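B-type Cna protein (Enterococcus faecium, PDB 6FWY) is of unknown function but, as the thioester domain of an LPXTG-anchored bacterial surface protein, probably helps attach the cell covalently to host molecules. Local coordinates at residues T17-D22 against N98-W103; N156-I161 against A180-G185; V241-P246 against T264-D269. One frame throughout, in Å; residues are numbered along the deposited sequence.

Contact 1: T17-D22 against N98-W103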
ATOM      1  N   THR A  17     -21.520  -0.674  -8.740  1.00 39.31           N
ATOM      2  CA  THR A  17     -21.555  -2.093  -9.156  1.00 39.96           C
ATOM      3  C   THR A  17     -22.969  -2.640  -9.353  1.00 40.41           C
ATOM      4  O   THR A  17     -23.141  -3.695  -9.955  1.00 41.55           O
ATOM      5  CB  THR A  17     -20.885  -3.021  -8.114  1.00 39.24           C
ATOM      6  OG1 THR A  17     -21.639  -3.006  -6.892  1.00 37.66           O
ATOM      7  CG2 THR A  17     -19.464  -2.592  -7.837  1.00 38.34           C
ATOM      8  N   GLY A  18     -23.968  -1.962  -8.815  1.00 39.73           N
ATOM      9  CA  GLY A  18     -25.345  -2.459  -8.764  1.00 40.75           C
ATOM     10  C   GLY A  18     -25.709  -3.075  -7.419  1.00 39.51           C
ATOM     11  O   GLY A  18     -26.861  -3.347  -7.184  1.00 40.26           O
ATOM     12  N   VAL A  19     -24.729  -3.347  -6.564  1.00 38.37           N
ATOM     13  CA  VAL A  19     -24.993  -3.852  -5.227  1.00 38.58           C
ATOM     14  C   VAL A  19     -25.362  -2.705  -4.271  1.00 37.32           C
ATOM     15  O   VAL A  19     -24.671  -1.695  -4.197  1.00 36.97           O
ATOM     16  CB  VAL A  19     -23.795  -4.648  -4.663  1.00 37.93           C
ATOM     17  CG1 VAL A  19     -24.028  -5.036  -3.194  1.00 36.77           C
ATOM     18  CG2 VAL A  19     -23.513  -5.887  -5.536  1.00 39.05           C
ATOM     19  N   LYS A  20     -26.458  -2.867  -3.558  1.00 37.69           N
ATOM     20  CA  LYS A  20     -26.857  -1.881  -2.546  1.00 37.64           C
ATOM     21  C   LYS A  20     -27.644  -2.546  -1.442  1.00 36.67           C
ATOM     22  O   LYS A  20     -28.220  -3.623  -1.626  1.00 37.42           O
ATOM     23  CB  LYS A  20     -27.668  -0.708  -3.095  1.00 38.50           C
ATOM     24  CG  LYS A  20     -27.136  -0.030  -4.311  1.00 40.05           C
ATOM     25  CD  LYS A  20     -28.139   0.950  -4.892  1.00 41.44           C
ATOM     26  CE  LYS A  20     -27.485   1.603  -6.111  1.00 42.66           C
ATOM     27  NZ  LYS A  20     -28.322   2.723  -6.639  1.00 44.69           N
ATOM     28  N   THR A  21     -27.661  -1.860  -0.310  1.00 35.16           N
ATOM     29  CA  THR A  21     -28.371  -2.329   0.868  1.00 35.00           C
ATOM     30  C   THR A  21     -28.888  -1.147   1.682  1.00 34.45           C
ATOM     31  O   THR A  21     -28.289  -0.074   1.704  1.00 32.32           O
ATOM     32  CB  THR A  21     -27.482  -3.222   1.759  1.00 34.38           C
ATOM     33  OG1 THR A  21     -28.225  -3.669   2.892  1.00 35.49           O
ATOM     34  CG2 THR A  21     -26.251  -2.486   2.254  1.00 33.61           C
ATOM     35  N   ASP A  22     -29.997  -1.388   2.389  1.00 36.08           N
ATOM     36  CA  ASP A  22     -30.509  -0.447   3.380  1.00 34.93           C
ATOM     37  C   ASP A  22     -29.758  -0.551   4.715  1.00 34.58           C
ATOM     38  O   ASP A  22     -30.026   0.236   5.654  1.00 34.40           O
ATOM     39  CB  ASP A  22     -32.035  -0.634   3.552  1.00 36.71           C
ATOM     40  CG  ASP A  22     -32.447  -2.068   3.841  1.00 38.03           C
ATOM     41  OD1 ASP A  22     -31.579  -2.945   4.064  1.00 39.38           O
ATOM     42  OD2 ASP A  22     -33.656  -2.336   3.815  1.00 40.23           O
ATOM     43  N   ASN A  98     -22.666 -13.924   3.202  1.00 42.95           N
ATOM     44  CA  ASN A  98     -22.614 -13.652   1.752  1.00 43.13           C
ATOM     45  C   ASN A  98     -21.760 -12.401   1.492  1.00 41.48           C
ATOM     46  O   ASN A  98     -21.370 -11.715   2.438  1.00 40.03           O
ATOM     47  CB  ASN A  98     -24.025 -13.491   1.174  1.00 43.55           C
ATOM     48  CG  ASN A  98     -24.778 -12.306   1.764  1.00 42.65           C
ATOM     49  OD1 ASN A  98     -24.337 -11.161   1.682  1.00 42.02           O
ATOM     50  ND2 ASN A  98     -25.920 -12.570   2.360  1.00 43.21           N
ATOM     51  N   ASP A  99     -21.500 -12.103   0.226  1.00 41.63           N
ATOM     52  CA  ASP A  99     -20.654 -10.961  -0.170  1.00 40.77           C
ATOM     53  C   ASP A  99     -21.213  -9.570   0.151  1.00 38.97           C
ATOM     54  O   ASP A  99     -20.431  -8.630   0.331  1.00 37.03           O
ATOM     55  CB  ASP A  99     -20.307 -11.029  -1.659  1.00 41.99           C
ATOM     56  CG  ASP A  99     -19.376 -12.196  -1.990  1.00 44.07           C
ATOM     57  OD1 ASP A  99     -18.891 -12.877  -1.052  1.00 45.40           O
ATOM     58  OD2 ASP A  99     -19.126 -12.462  -3.181  1.00 46.06           O
ATOM     59  N   THR A 100     -22.541  -9.436   0.211  1.00 38.80           N
ATOM     60  CA  THR A 100     -23.168  -8.154   0.575  1.00 37.25           C
ATOM     61  C   THR A 100     -22.914  -7.854   2.043  1.00 35.84           C
ATOM     62  O   THR A 100     -22.564  -6.736   2.379  1.00 34.10           O
ATOM     63  CB  THR A 100     -24.678  -8.132   0.318  1.00 37.77           C
ATOM     64  OG1 THR A 100     -24.931  -8.430  -1.040  1.00 38.44           O
ATOM     65  CG2 THR A 100     -25.252  -6.744   0.598  1.00 36.87           C
ATOM     66  N   GLU A 101     -23.096  -8.864   2.892  1.00 36.56           N
ATOM     67  CA  GLU A 101     -22.792  -8.749   4.324  1.00 36.32           C
ATOM     68  C   GLU A 101     -21.309  -8.457   4.570  1.00 35.79           C
ATOM     69  O   GLU A 101     -20.979  -7.637   5.421  1.00 34.77           O
ATOM     70  CB  GLU A 101     -23.191 -10.023   5.084  1.00 37.50           C
ATOM     71  CG  GLU A 101     -24.694 -10.223   5.233  1.00 38.52           C
ATOM     72  CD  GLU A 101     -25.102 -11.579   5.777  1.00 40.07           C
ATOM     73  OE1 GLU A 101     -24.258 -12.285   6.396  1.00 40.57           O
ATOM     74  OE2 GLU A 101     -26.287 -11.935   5.597  1.00 41.21           O
ATOM     75  N   ALA A 102     -20.431  -9.142   3.835  1.00 36.19           N
ATOM     76  CA  ALA A 102     -18.976  -8.937   3.973  1.00 35.96           C
ATOM     77  C   ALA A 102     -18.582  -7.520   3.552  1.00 34.24           C
ATOM     78  O   ALA A 102     -17.868  -6.830   4.268  1.00 33.86           O
ATOM     79  CB  ALA A 102     -18.199  -9.984   3.181  1.00 37.00           C
ATOM     80  N   TRP A 103     -19.071  -7.089   2.398  1.00 34.16           N
ATOM     81  CA  TRP A 103     -18.847  -5.724   1.940  1.00 33.62           C
ATOM     82  C   TRP A 103     -19.370  -4.676   2.937  1.00 33.77           C
ATOM     83  O   TRP A 103     -18.656  -3.725   3.262  1.00 33.99           O
ATOM     84  CB  TRP A 103     -19.479  -5.497   0.568  1.00 33.20           C
ATOM     85  CG  TRP A 103     -19.715  -4.042   0.261  1.00 31.78           C
ATOM     86  CD1 TRP A 103     -18.780  -3.079   0.026  1.00 31.04           C
ATOM     87  CD2 TRP A 103     -20.978  -3.398   0.188  1.00 31.61           C
ATOM     88  NE1 TRP A 103     -19.387  -1.872  -0.192  1.00 30.84           N
ATOM     89  CE2 TRP A 103     -20.739  -2.035  -0.098  1.00 30.90           C
ATOM     90  CE3 TRP A 103     -22.299  -3.836   0.361  1.00 32.67           C
ATOM     91  CZ2 TRP A 103     -21.773  -1.100  -0.238  1.00 31.39           C
ATOM     92  CZ3 TRP A 103     -23.327  -2.914   0.226  1.00 32.47           C
ATOM     93  CH2 TRP A 103     -23.059  -1.560  -0.077  1.00 32.02           C
TER
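V19 and T21 are the residues of 17-22 that meet the helical segment 98-103, where W103 and T100 receive them. Ahead of both, an ST turn steadies a corner of the chain: T17 OG1 accepts from V19 N at 3.1 Å. The corner itself falls at G18, whose positive phi suits glycine. V19 then reaches across with one methyl. CG1 lies anti to the backbone N (chi1 174°), which carries V19 CG1 to 4.1 Å from W103 CZ3 and equally close to T100 OG1. The contact is strand-on-helix packing within the thioester domain, strand 11-21 lying against the start of helix 99-113 with the local axes 9.5 Å apart and inclined at 70°. Two residues on, T21 again faces the helix: its CG2 touches W103 CZ3 at 3.6 Å, meeting the indole obliquely, while its hydroxyl bonds to G23 N. The indole is broad enough to serve both V19 and T21, and beyond this contact it packs on the ring of Y51. T100 stands about one helical turn before W103, its CG2 4.3 Å from T21 CB. That first turn is capped by N98, whose OD1 accepts from E101 N at 2.9 Å in a nearly straight bond and from T100 N in a weak one.

Contact 2: N156-I161 against A180-G185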
ATOM      1  N   ASN A 156       4.542  -0.474   4.050  1.00 39.52           N
ATOM      2  CA  ASN A 156       5.964  -0.189   4.030  1.00 41.27           C
ATOM      3  C   ASN A 156       6.730  -0.989   2.947  1.00 41.97           C
ATOM      4  O   ASN A 156       6.503  -2.175   2.761  1.00 41.77           O
ATOM      5  CB  ASN A 156       6.577  -0.453   5.420  1.00 42.90           C
ATOM      6  CG  ASN A 156       8.086  -0.225   5.460  1.00 44.88           C
ATOM      7  OD1 ASN A 156       8.535   0.904   5.397  1.00 45.68           O
ATOM      8  ND2 ASN A 156       8.869  -1.306   5.560  1.00 46.14           N
ATOM      9  N   THR A 157       7.592  -0.276   2.228  1.00 41.08           N
ATOM     10  CA  THR A 157       8.526  -0.862   1.279  1.00 40.36           C
ATOM     11  C   THR A 157       9.821  -1.140   2.033  1.00 40.06           C
ATOM     12  O   THR A 157      10.416  -0.230   2.594  1.00 40.17           O
ATOM     13  CB  THR A 157       8.772   0.093   0.083  1.00 39.45           C
ATOM     14  OG1 THR A 157       7.568   0.198  -0.680  1.00 40.53           O
ATOM     15  CG2 THR A 157       9.888  -0.426  -0.843  1.00 39.03           C
ATOM     16  N   GLU A 158      10.215  -2.407   2.075  1.00 40.85           N
ATOM     17  CA  GLU A 158      11.525  -2.812   2.569  1.00 41.24           C
ATOM     18  C   GLU A 158      12.478  -2.782   1.378  1.00 40.14           C
ATOM     19  O   GLU A 158      12.135  -3.272   0.291  1.00 40.78           O
ATOM     20  CB  GLU A 158      11.493  -4.234   3.141  1.00 43.48           C
ATOM     21  CG  GLU A 158      10.522  -4.476   4.292  1.00 45.93           C
ATOM     22  CD  GLU A 158      10.348  -5.964   4.623  1.00 49.53           C
ATOM     23  OE1 GLU A 158      10.877  -6.828   3.864  1.00 49.36           O
ATOM     24  OE2 GLU A 158       9.693  -6.304   5.660  1.00 52.34           O
ATOM     25  N   PHE A 159      13.665  -2.214   1.574  1.00 39.42           N
ATOM     26  CA  PHE A 159      14.724  -2.259   0.567  1.00 37.90           C
ATOM     27  C   PHE A 159      16.097  -2.254   1.221  1.00 37.85           C
ATOM     28  O   PHE A 159      16.381  -1.430   2.092  1.00 37.65           O
ATOM     29  CB  PHE A 159      14.584  -1.098  -0.418  1.00 37.24           C
ATOM     30  CG  PHE A 159      15.710  -0.997  -1.402  1.00 36.88           C
ATOM     31  CD1 PHE A 159      16.119  -2.106  -2.149  1.00 36.99           C
ATOM     32  CD2 PHE A 159      16.355   0.207  -1.596  1.00 37.09           C
ATOM     33  CE1 PHE A 159      17.159  -2.015  -3.064  1.00 36.67           C
ATOM     34  CE2 PHE A 159      17.400   0.308  -2.496  1.00 37.39           C
ATOM     35  CZ  PHE A 159      17.801  -0.804  -3.247  1.00 36.76           C
ATOM     36  N   SER A 160      16.951  -3.178   0.783  1.00 37.40           N
ATOM     37  CA  SER A 160      18.312  -3.254   1.283  1.00 37.61           C
ATOM     38  C   SER A 160      19.298  -3.733   0.215  1.00 37.31           C
ATOM     39  O   SER A 160      18.954  -4.524  -0.669  1.00 36.70           O
ATOM     40  CB  SER A 160      18.370  -4.188   2.487  1.00 39.27           C
ATOM     41  OG  SER A 160      18.032  -5.505   2.106  1.00 39.41           O
ATOM     42  N   ILE A 161      20.520  -3.209   0.321  1.00 37.48           N
ATOM     43  CA  ILE A 161      21.675  -3.710  -0.397  1.00 36.83           C
ATOM     44  C   ILE A 161      22.680  -4.115   0.665  1.00 37.97           C
ATOM     45  O   ILE A 161      23.046  -3.306   1.492  1.00 38.66           O
ATOM     46  CB  ILE A 161      22.259  -2.630  -1.334  1.00 36.26           C
ATOM     47  CG1 ILE A 161      21.227  -2.261  -2.404  1.00 35.58           C
ATOM     48  CG2 ILE A 161      23.576  -3.105  -1.951  1.00 36.41           C
ATOM     49  CD1 ILE A 161      21.606  -1.134  -3.310  1.00 35.89           C
ATOM     50  N   ALA A 180      17.480  -6.803  -1.814  1.00 41.08           N
ATOM     51  CA  ALA A 180      16.263  -7.394  -1.277  1.00 42.18           C
ATOM     52  C   ALA A 180      15.141  -6.368  -1.160  1.00 40.90           C
ATOM     53  O   ALA A 180      15.380  -5.212  -0.825  1.00 39.50           O
ATOM     54  CB  ALA A 180      16.528  -8.042   0.082  1.00 43.62           C
ATOM     55  N   SER A 181      13.918  -6.805  -1.446  1.00 41.40           N
ATOM     56  CA  SER A 181      12.729  -5.966  -1.321  1.00 40.55           C
ATOM     57  C   SER A 181      11.468  -6.821  -1.239  1.00 41.43           C
ATOM     58  O   SER A 181      11.398  -7.907  -1.809  1.00 42.26           O
ATOM     59  CB  SER A 181      12.616  -4.999  -2.503  1.00 39.31           C
ATOM     60  OG  SER A 181      11.568  -4.054  -2.310  1.00 38.60           O
ATOM     61  N   ASN A 182      10.465  -6.299  -0.535  1.00 40.86           N
ATOM     62  CA  ASN A 182       9.130  -6.890  -0.546  1.00 41.80           C
ATOM     63  C   ASN A 182       8.227  -6.323  -1.651  1.00 40.86           C
ATOM     64  O   ASN A 182       7.057  -6.656  -1.701  1.00 40.50           O
ATOM     65  CB  ASN A 182       8.465  -6.752   0.818  1.00 41.73           C
ATOM     66  CG  ASN A 182       8.121  -5.315   1.164  1.00 40.45           C
ATOM     67  OD1 ASN A 182       8.714  -4.376   0.627  1.00 38.81           O
ATOM     68  ND2 ASN A 182       7.177  -5.138   2.083  1.00 40.39           N
ATOM     69  N   LYS A 183       8.766  -5.474  -2.529  1.00 40.17           N
ATOM     70  CA  LYS A 183       8.031  -4.955  -3.689  1.00 39.85           C
ATOM     71  C   LYS A 183       8.815  -5.261  -4.969  1.00 40.31           C
ATOM     72  O   LYS A 183      10.022  -5.428  -4.935  1.00 39.89           O
ATOM     73  CB  LYS A 183       7.805  -3.444  -3.562  1.00 38.52           C
ATOM     74  CG  LYS A 183       7.150  -2.977  -2.261  1.00 38.25           C
ATOM     75  CD  LYS A 183       5.713  -3.455  -2.113  1.00 38.62           C
ATOM     76  CE  LYS A 183       5.135  -3.135  -0.726  1.00 38.59           C
ATOM     77  NZ  LYS A 183       5.132  -1.678  -0.423  1.00 37.52           N
ATOM     78  N   THR A 184       8.104  -5.323  -6.091  1.00 41.20           N
ATOM     79  CA  THR A 184       8.721  -5.570  -7.396  1.00 42.33           C
ATOM     80  C   THR A 184       9.128  -4.233  -8.038  1.00 41.09           C
ATOM     81  O   THR A 184       8.463  -3.191  -7.840  1.00 39.92           O
ATOM     82  CB  THR A 184       7.793  -6.387  -8.345  1.00 44.36           C
ATOM     83  OG1 THR A 184       6.704  -5.574  -8.811  1.00 44.54           O
ATOM     84  CG2 THR A 184       7.188  -7.620  -7.630  1.00 45.23           C
ATOM     85  N   GLY A 185      10.226  -4.277  -8.787  1.00 40.86           N
ATOM     86  CA  GLY A 185      10.804  -3.105  -9.435  1.00 40.00           C
ATOM     87  C   GLY A 185      12.297  -3.294  -9.665  1.00 40.03           C
ATOM     88  O   GLY A 185      12.741  -4.399  -9.945  1.00 41.50           O
TER
HETATM   89  O   HOH W   1       7.081  -7.398   4.103  1.00 45.59           O
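S181 OG grips two backbone groups at once: it donates to E158 O at 2.8 Å, almost head-on to the carbonyl, and accepts from K183 N at 3.1 Å. The second bond makes an ST turn. Both lie at the open end of the beta hairpin of strands 159-169 and 172-181, where regular pairing gives way to bonds made by side chains. The pairing itself is seen at S160 and A180, an antiparallel hydrogen-bonded pair: S160 N reaches A180 O at 3.0 Å and A180 N reaches S160 O at 2.9 Å. Small residues fit here, the S160 hydroxyl lying beside the A180 methyl.

Past the strand end, the side-chain amide of N182 takes up the pairing, bonding to backbone on both sides of T157. Its ND2 donates to N156 O at 3.1 Å, in the planes of both groups and almost straight (173°), while its OD1 accepts from E158 N at 2.9 Å, the donor standing above the carbonyl plane. Because a carboxamide offers both an N-H donor and a C=O acceptor, asparagine can hold both; the second N-H goes to a water, which donates weakly to E158 OE2. The CG of N182 sits between the backbone N and carbonyl carbon (chi1 68°), bringing the amide across to 156-158. The E158 carboxylate stacks on this amide, the planes 13° apart.

K183 folds back on itself through two kinked bonds, and its ammonium returns to T157, with K183 NZ donating to T157 OG1 at 3.1 Å. NZ also binds P155 O and T243 OG1, and T157 OG1 has a further partner in E266. On the opposite face from S160, the edge of the F159 ring meets the hairpin backbone, CD1 lying 3.5 Å from A180 O.

Contact 3: V241-P246 against T264-D269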
ATOM      1  N   VAL A 241       9.892   1.090  -7.098  1.00 37.71           N
ATOM      2  CA  VAL A 241       9.011  -0.048  -6.943  1.00 38.03           C
ATOM      3  C   VAL A 241       7.567   0.300  -7.233  1.00 37.77           C
ATOM      4  O   VAL A 241       7.178   1.457  -7.287  1.00 37.72           O
ATOM      5  CB  VAL A 241       9.106  -0.670  -5.532  1.00 37.70           C
ATOM      6  CG1 VAL A 241      10.542  -1.065  -5.228  1.00 37.84           C
ATOM      7  CG2 VAL A 241       8.552   0.263  -4.453  1.00 37.60           C
ATOM      8  N   SER A 242       6.799  -0.750  -7.437  1.00 38.22           N
ATOM      9  CA  SER A 242       5.369  -0.679  -7.557  1.00 38.60           C
ATOM     10  C   SER A 242       4.822  -0.929  -6.152  1.00 38.43           C
ATOM     11  O   SER A 242       5.311  -1.823  -5.458  1.00 39.56           O
ATOM     12  CB  SER A 242       4.912  -1.763  -8.512  1.00 39.69           C
ATOM     13  OG  SER A 242       3.564  -1.605  -8.810  1.00 41.22           O
ATOM     14  N   THR A 243       3.845  -0.132  -5.723  1.00 37.23           N
ATOM     15  CA  THR A 243       3.229  -0.300  -4.417  1.00 36.52           C
ATOM     16  C   THR A 243       1.731   0.020  -4.510  1.00 36.16           C
ATOM     17  O   THR A 243       1.328   0.932  -5.230  1.00 35.02           O
ATOM     18  CB  THR A 243       3.948   0.573  -3.341  1.00 36.56           C
ATOM     19  OG1 THR A 243       3.552   0.173  -2.014  1.00 35.54           O
ATOM     20  CG2 THR A 243       3.679   2.111  -3.526  1.00 36.05           C
ATOM     21  N   THR A 244       0.916  -0.764  -3.807  1.00 36.72           N
ATOM     22  CA  THR A 244      -0.546  -0.565  -3.763  1.00 36.54           C
ATOM     23  C   THR A 244      -0.943  -0.102  -2.352  1.00 36.37           C
ATOM     24  O   THR A 244      -0.912  -0.886  -1.394  1.00 37.26           O
ATOM     25  CB  THR A 244      -1.286  -1.838  -4.242  1.00 37.39           C
ATOM     26  OG1 THR A 244      -0.877  -2.136  -5.592  1.00 37.41           O
ATOM     27  CG2 THR A 244      -2.792  -1.661  -4.260  1.00 37.15           C
ATOM     28  N   ASN A 245      -1.274   1.190  -2.237  1.00 35.75           N
ATOM     29  CA  ASN A 245      -1.571   1.873  -0.951  1.00 35.29           C
ATOM     30  C   ASN A 245      -2.966   2.527  -0.987  1.00 34.70           C
ATOM     31  O   ASN A 245      -3.489   2.802  -2.068  1.00 33.76           O
ATOM     32  CB  ASN A 245      -0.534   2.988  -0.685  1.00 34.93           C
ATOM     33  CG  ASN A 245       0.915   2.483  -0.673  1.00 35.54           C
ATOM     34  OD1 ASN A 245       1.187   1.307  -0.912  1.00 36.24           O
ATOM     35  ND2 ASN A 245       1.832   3.371  -0.399  1.00 36.44           N
ATOM     36  N   PRO A 246      -3.569   2.776   0.184  1.00 34.68           N
ATOM     37  CA  PRO A 246      -4.877   3.418   0.204  1.00 34.23           C
ATOM     38  C   PRO A 246      -4.778   4.919   0.087  1.00 33.47           C
ATOM     39  O   PRO A 246      -3.953   5.528   0.761  1.00 33.32           O
ATOM     40  CB  PRO A 246      -5.445   3.023   1.578  1.00 34.94           C
ATOM     41  CG  PRO A 246      -4.243   2.909   2.432  1.00 35.31           C
ATOM     42  CD  PRO A 246      -3.164   2.344   1.536  1.00 35.31           C
ATOM     43  N   THR A 264       0.643   2.491  -7.361  1.00 35.76           N
ATOM     44  CA  THR A 264       1.469   3.634  -7.769  1.00 35.52           C
ATOM     45  C   THR A 264       2.952   3.255  -7.623  1.00 35.31           C
ATOM     46  O   THR A 264       3.268   2.089  -7.379  1.00 35.41           O
ATOM     47  CB  THR A 264       1.096   4.908  -6.968  1.00 35.15           C
ATOM     48  OG1 THR A 264       1.848   6.040  -7.451  1.00 34.27           O
ATOM     49  CG2 THR A 264       1.329   4.697  -5.423  1.00 34.10           C
ATOM     50  N   SER A 265       3.855   4.212  -7.813  1.00 35.70           N
ATOM     51  CA  SER A 265       5.304   3.973  -7.640  1.00 36.05           C
ATOM     52  C   SER A 265       5.803   4.591  -6.341  1.00 35.77           C
ATOM     53  O   SER A 265       5.172   5.516  -5.796  1.00 36.23           O
ATOM     54  CB  SER A 265       6.115   4.545  -8.807  1.00 36.92           C
ATOM     55  OG  SER A 265       5.729   5.878  -9.054  1.00 37.66           O
ATOM     56  N   GLU A 266       6.920   4.055  -5.851  1.00 35.58           N
ATOM     57  CA  GLU A 266       7.639   4.599  -4.705  1.00 35.77           C
ATOM     58  C   GLU A 266       9.150   4.493  -4.938  1.00 35.22           C
ATOM     59  O   GLU A 266       9.631   3.475  -5.418  1.00 35.55           O
ATOM     60  CB  GLU A 266       7.253   3.851  -3.416  1.00 35.67           C
ATOM     61  CG  GLU A 266       8.000   4.293  -2.160  1.00 35.85           C
ATOM     62  CD  GLU A 266       7.611   3.486  -0.928  1.00 37.54           C
ATOM     63  OE1 GLU A 266       6.781   2.556  -1.043  1.00 37.20           O
ATOM     64  OE2 GLU A 266       8.102   3.802   0.194  1.00 39.37           O
ATOM     65  N   THR A 267       9.879   5.547  -4.584  1.00 35.30           N
ATOM     66  CA  THR A 267      11.347   5.514  -4.532  1.00 35.79           C
ATOM     67  C   THR A 267      11.818   5.437  -3.068  1.00 35.75           C
ATOM     68  O   THR A 267      11.238   6.070  -2.197  1.00 34.46           O
ATOM     69  CB  THR A 267      11.984   6.746  -5.188  1.00 36.69           C
ATOM     70  OG1 THR A 267      11.449   7.934  -4.596  1.00 38.09           O
ATOM     71  CG2 THR A 267      11.756   6.769  -6.695  1.00 36.91           C
ATOM     72  N   LYS A 268      12.858   4.655  -2.821  1.00 35.77           N
ATOM     73  CA  LYS A 268      13.392   4.472  -1.487  1.00 36.33           C
ATOM     74  C   LYS A 268      14.863   4.085  -1.500  1.00 36.18           C
ATOM     75  O   LYS A 268      15.252   3.172  -2.219  1.00 36.77           O
ATOM     76  CB  LYS A 268      12.605   3.397  -0.737  1.00 36.67           C
ATOM     77  CG  LYS A 268      12.952   3.309   0.758  1.00 37.28           C
ATOM     78  CD  LYS A 268      11.859   2.579   1.524  1.00 38.21           C
ATOM     79  CE  LYS A 268      12.236   2.417   2.976  1.00 39.31           C
ATOM     80  NZ  LYS A 268      10.956   2.306   3.741  1.00 40.88           N
ATOM     81  N   ASP A 269      15.656   4.774  -0.683  1.00 36.82           N
ATOM     82  CA  ASP A 269      17.099   4.559  -0.590  1.00 37.50           C
ATOM     83  C   ASP A 269      17.487   3.375   0.288  1.00 37.85           C
ATOM     84  O   ASP A 269      16.851   3.111   1.309  1.00 37.48           O
ATOM     85  CB  ASP A 269      17.804   5.795  -0.014  1.00 39.28           C
ATOM     86  CG  ASP A 269      17.917   6.928  -1.009  1.00 39.85           C
ATOM     87  OD1 ASP A 269      17.474   6.772  -2.154  1.00 39.78           O
ATOM     88  OD2 ASP A 269      18.482   7.988  -0.654  1.00 41.74           O
TER
HETATM   89  O   HOH W   2       4.427   2.093   0.273  1.00 34.76           O
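Segments 241-246 and 264-269 run antiparallel but strongly twisted, their local axes 122° apart, and four backbone bonds join them. V241 N to E266 O is 2.9 Å and E266 N to V241 O is 3.0 Å; in the next hydrogen-bonded pair, T243 N to T264 O is 2.8 Å and T264 N to T243 O is 2.7 Å. Between them lies the non-hydrogen-bonded pair S242 and S265, small side chains on the other face. V241, T243, T264 and E266 share one face. There the CG2 methyls of T243 and T264 meet at 4.0 Å, side by side, as beta-branched residues readily do in strands. V241 CG2 and T243 CG2 both pack on the E266 CB. The extended E266 chain carries its carboxylate to a water, which donates to E266 OE1 at 2.7 Å and to T243 OG1 at 3.1 Å. These buried polar atoms have further partners in T157 and K183 respectively. Strand 5-6 flanks 258-277; V6 touches T264 and E266, and T7, just after it, bonds to T264 and S265. Across 231-250 from there, S242 bonds to T184, just before strand 185-191.

How the contacts relate
Contacts 2 and 3 are neighbours, their centres 10 Å apart, and they interlock through polar groups: T157 is the shared junction, its hydroxyl turned to E266 and its backbone O probably accepting from K268 NZ. Contact 1 stands apart, its centre about 36 Å from that of contact 2 and 31 Å from that of contact 3, although strand 11-21 belongs to the same large sheet as the strands of contact 3. Both contacts 2 and 3 tie a hairpin, contact 2 largely through side chains at the surface, contact 3, partly buried overall, through regular backbone pairing, with V241, T243 and E266 buried on one face. Contact 1, also partly buried, joins strand to helix by van der Waals contact, mostly of methyls against an indole, with no polar bond between its segments.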